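Local coordinates for protein yjcS (Bacillus subtilis, PDB 1Q8B) that is of unknown function but belongs to the antibiotic biosynthesis monooxygenase family of dimeric alpha-beta barrels, consistent with an enzymatic role, at residues C19-S24 with L92-W97. Numbering follows the deposited sequence.
Sequences CLKIIS and LTEVEW
Cys19 and Trp97 meet by backbone and side chain at once. Cys19 N donates to Trp97 O almost straight (172° at the hydrogen), while Cys19 CB sits over one indole face, 3.4 Å from the centroid of the five-membered ring and 27° off its normal, a CH-pi contact displaced toward NE1 and CE2. Cys19 SG, turned anti to its own nitrogen (chi1 -179°), reaches the same ring obliquely. The carbonyl of Cys19 accepts from two successive amides, Glu96 N at 2.9 Å and, weakly, Trp97 N at 3.5 Å; two residues facing one define a classic beta bulge. Beyond it the antiparallel pairing shifts by one residue. Leu20 forks on the other face: CD2 touches Val95 CG2 at 3.6 Å, and CD1 approaches Thr93 OG1, with Phe35 of helix 28-42 packing against both Leu20 and Thr93. Lys21 and Glu94 form a hydrogen-bonded pair, Lys21 N giving to Glu94 O at 2.8 Å and Glu94 N returning a bond to Lys21 O. Their side chains run alongside each other, but Lys21 NZ and Glu94 OE2 stay 4.5 Å apart and share a bridging water, which accepts from NZ and donates to OE2. Ile22 pairs with Thr93 without backbone hydrogen bonds and packs its CG2 methyl 3.5 Å from Leu92 O. Ile23 N donates to that same oxygen, and CG2 of Ile23 rests on the Glu94 carboxylate carbon at 3.8 Å. Ser24 N adds a weak bond to Leu92 O, while Ser24 OG turns to Lys26 N. Bulge and bonds thus join strands 13-22 and 93-103 of the ferredoxin-like sheet: Leu20 and Ile22 pack on helix 28-42, while opposite charges on exposed Lys21 and Glu94 meet through water, their attraction probably modest.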
ATOM      1  N   CYS A  19      -8.167  15.814   4.846  1.00 17.65           N
ATOM      2  CA  CYS A  19      -7.531  17.113   4.840  1.00 18.39           C
ATOM      3  C   CYS A  19      -6.132  16.878   5.356  1.00 18.87           C
ATOM      4  O   CYS A  19      -5.956  16.349   6.455  1.00 18.84           O
ATOM      5  CB  CYS A  19      -8.254  18.087   5.768  1.00 19.06           C
ATOM      6  SG  CYS A  19      -7.500  19.746   5.777  1.00 21.90           S
ATOM      7  N   LEU A  20      -5.144  17.258   4.555  1.00 18.93           N
ATOM      8  CA  LEU A  20      -3.750  17.098   4.928  1.00 19.49           C
ATOM      9  C   LEU A  20      -3.154  18.408   5.422  1.00 20.28           C
ATOM     10  O   LEU A  20      -3.412  19.477   4.864  1.00 19.92           O
ATOM     11  CB  LEU A  20      -2.915  16.630   3.733  1.00 19.13           C
ATOM     12  CG  LEU A  20      -3.285  15.368   2.956  1.00 20.19           C
ATOM     13  CD1 LEU A  20      -2.175  15.071   1.962  1.00 18.63           C
ATOM     14  CD2 LEU A  20      -3.467  14.195   3.900  1.00 20.45           C
ATOM     15  N   LYS A  21      -2.353  18.320   6.473  1.00 21.02           N
ATOM     16  CA  LYS A  21      -1.679  19.490   6.998  1.00 21.68           C
ATOM     17  C   LYS A  21      -0.264  19.449   6.407  1.00 21.41           C
ATOM     18  O   LYS A  21       0.416  18.426   6.503  1.00 20.75           O
ATOM     19  CB  LYS A  21      -1.615  19.424   8.525  1.00 23.20           C
ATOM     20  CG  LYS A  21      -1.052  20.685   9.156  1.00 25.39           C
ATOM     21  CD  LYS A  21      -0.667  20.453  10.594  1.00 26.78           C
ATOM     22  CE  LYS A  21       0.090  21.648  11.127  1.00 28.87           C
ATOM     23  NZ  LYS A  21       0.637  21.369  12.479  1.00 30.99           N
ATOM     24  N   ILE A  22       0.169  20.535   5.770  1.00 21.05           N
ATOM     25  CA  ILE A  22       1.518  20.572   5.203  1.00 21.64           C
ATOM     26  C   ILE A  22       2.496  20.912   6.325  1.00 22.61           C
ATOM     27  O   ILE A  22       2.370  21.946   6.979  1.00 22.37           O
ATOM     28  CB  ILE A  22       1.660  21.647   4.091  1.00 21.22           C
ATOM     29  CG1 ILE A  22       0.744  21.321   2.914  1.00 20.83           C
ATOM     30  CG2 ILE A  22       3.098  21.701   3.595  1.00 20.34           C
ATOM     31  CD1 ILE A  22       0.622  22.449   1.914  1.00 20.57           C
ATOM     32  N   ILE A  23       3.459  20.029   6.557  1.00 24.22           N
ATOM     33  CA  ILE A  23       4.455  20.245   7.599  1.00 25.38           C
ATOM     34  C   ILE A  23       5.793  20.635   6.979  1.00 26.57           C
ATOM     35  O   ILE A  23       6.756  20.929   7.682  1.00 27.31           O
ATOM     36  CB  ILE A  23       4.617  18.985   8.476  1.00 25.40           C
ATOM     37  CG1 ILE A  23       4.989  17.778   7.609  1.00 25.13           C
ATOM     38  CG2 ILE A  23       3.316  18.724   9.238  1.00 24.93           C
ATOM     39  CD1 ILE A  23       5.090  16.469   8.385  1.00 25.39           C
ATOM     40  N   SER A  24       5.838  20.629   5.650  1.00 27.52           N
ATOM     41  CA  SER A  24       7.028  21.011   4.903  1.00 28.39           C
ATOM     42  C   SER A  24       7.020  22.533   4.777  1.00 29.52           C
ATOM     43  O   SER A  24       5.969  23.165   4.898  1.00 29.77           O
ATOM     44  CB  SER A  24       6.993  20.384   3.510  1.00 27.49           C
ATOM     45  OG  SER A  24       7.953  20.980   2.655  1.00 27.12           O
ATOM     46  N   LEU A  92       6.015  15.621   3.331  1.00 23.56           N
ATOM     47  CA  LEU A  92       5.468  16.944   3.064  1.00 23.05           C
ATOM     48  C   LEU A  92       4.215  17.228   3.877  1.00 22.78           C
ATOM     49  O   LEU A  92       3.906  18.383   4.168  1.00 22.93           O
ATOM     50  CB  LEU A  92       5.134  17.069   1.580  1.00 22.68           C
ATOM     51  CG  LEU A  92       6.294  16.839   0.610  1.00 23.02           C
ATOM     52  CD1 LEU A  92       5.760  16.684  -0.815  1.00 22.42           C
ATOM     53  CD2 LEU A  92       7.280  18.000   0.725  1.00 22.88           C
ATOM     54  N   THR A  93       3.505  16.168   4.252  1.00 22.32           N
ATOM     55  CA  THR A  93       2.255  16.308   4.992  1.00 22.00           C
ATOM     56  C   THR A  93       2.023  15.230   6.050  1.00 22.01           C
ATOM     57  O   THR A  93       2.820  14.312   6.229  1.00 22.01           O
ATOM     58  CB  THR A  93       1.040  16.200   4.034  1.00 21.97           C
ATOM     59  OG1 THR A  93       1.058  14.911   3.401  1.00 21.74           O
ATOM     60  CG2 THR A  93       1.082  17.277   2.958  1.00 21.17           C
ATOM     61  N   GLU A  94       0.900  15.381   6.739  1.00 21.90           N
ATOM     62  CA  GLU A  94       0.410  14.431   7.726  1.00 21.85           C
ATOM     63  C   GLU A  94      -1.098  14.661   7.658  1.00 21.79           C
ATOM     64  O   GLU A  94      -1.538  15.765   7.323  1.00 20.94           O
ATOM     65  CB  GLU A  94       0.968  14.702   9.138  1.00 21.84           C
ATOM     66  CG  GLU A  94       0.678  16.051   9.744  1.00 22.23           C
ATOM     67  CD  GLU A  94       1.278  16.188  11.134  1.00 22.51           C
ATOM     68  OE1 GLU A  94       2.361  15.614  11.380  1.00 24.25           O
ATOM     69  OE2 GLU A  94       0.683  16.879  11.981  1.00 22.32           O
ATOM     70  N   VAL A  95      -1.887  13.624   7.918  1.00 21.57           N
ATOM     71  CA  VAL A  95      -3.340  13.756   7.866  1.00 21.55           C
ATOM     72  C   VAL A  95      -3.860  14.444   9.123  1.00 22.10           C
ATOM     73  O   VAL A  95      -3.549  14.031  10.238  1.00 22.11           O
ATOM     74  CB  VAL A  95      -4.023  12.372   7.731  1.00 21.37           C
ATOM     75  CG1 VAL A  95      -5.534  12.527   7.742  1.00 20.97           C
ATOM     76  CG2 VAL A  95      -3.575  11.703   6.451  1.00 20.94           C
ATOM     77  N   GLU A  96      -4.642  15.503   8.936  1.00 22.72           N
ATOM     78  CA  GLU A  96      -5.211  16.241  10.056  1.00 24.08           C
ATOM     79  C   GLU A  96      -6.536  15.582  10.430  1.00 24.09           C
ATOM     80  O   GLU A  96      -6.812  15.340  11.604  1.00 24.13           O
ATOM     81  CB  GLU A  96      -5.429  17.707   9.678  1.00 25.83           C
ATOM     82  CG  GLU A  96      -5.680  18.598  10.878  1.00 29.32           C
ATOM     83  CD  GLU A  96      -5.741  20.064  10.512  1.00 31.68           C
ATOM     84  OE1 GLU A  96      -6.761  20.498   9.931  1.00 33.40           O
ATOM     85  OE2 GLU A  96      -4.760  20.783  10.802  1.00 33.51           O
ATOM     86  N   TRP A  97      -7.365  15.303   9.430  1.00 23.87           N
ATOM     87  CA  TRP A  97      -8.625  14.615   9.677  1.00 24.09           C
ATOM     88  C   TRP A  97      -9.020  13.810   8.446  1.00 23.90           C
ATOM     89  O   TRP A  97      -8.609  14.120   7.329  1.00 22.43           O
ATOM     90  CB  TRP A  97      -9.746  15.586  10.091  1.00 24.74           C
ATOM     91  CG  TRP A  97     -10.098  16.654   9.106  1.00 25.71           C
ATOM     92  CD1 TRP A  97      -9.677  17.955   9.120  1.00 26.40           C
ATOM     93  CD2 TRP A  97     -10.978  16.528   7.984  1.00 26.01           C
ATOM     94  NE1 TRP A  97     -10.248  18.650   8.074  1.00 26.75           N
ATOM     95  CE2 TRP A  97     -11.050  17.795   7.363  1.00 26.49           C
ATOM     96  CE3 TRP A  97     -11.716  15.464   7.443  1.00 26.36           C
ATOM     97  CZ2 TRP A  97     -11.829  18.030   6.224  1.00 26.71           C
ATOM     98  CZ3 TRP A  97     -12.490  15.694   6.314  1.00 27.19           C
ATOM     99  CH2 TRP A  97     -12.541  16.971   5.714  1.00 27.11           C
TER
HETATM  100  O   HOH W   1       2.316  19.478  13.116  1.00 49.87           O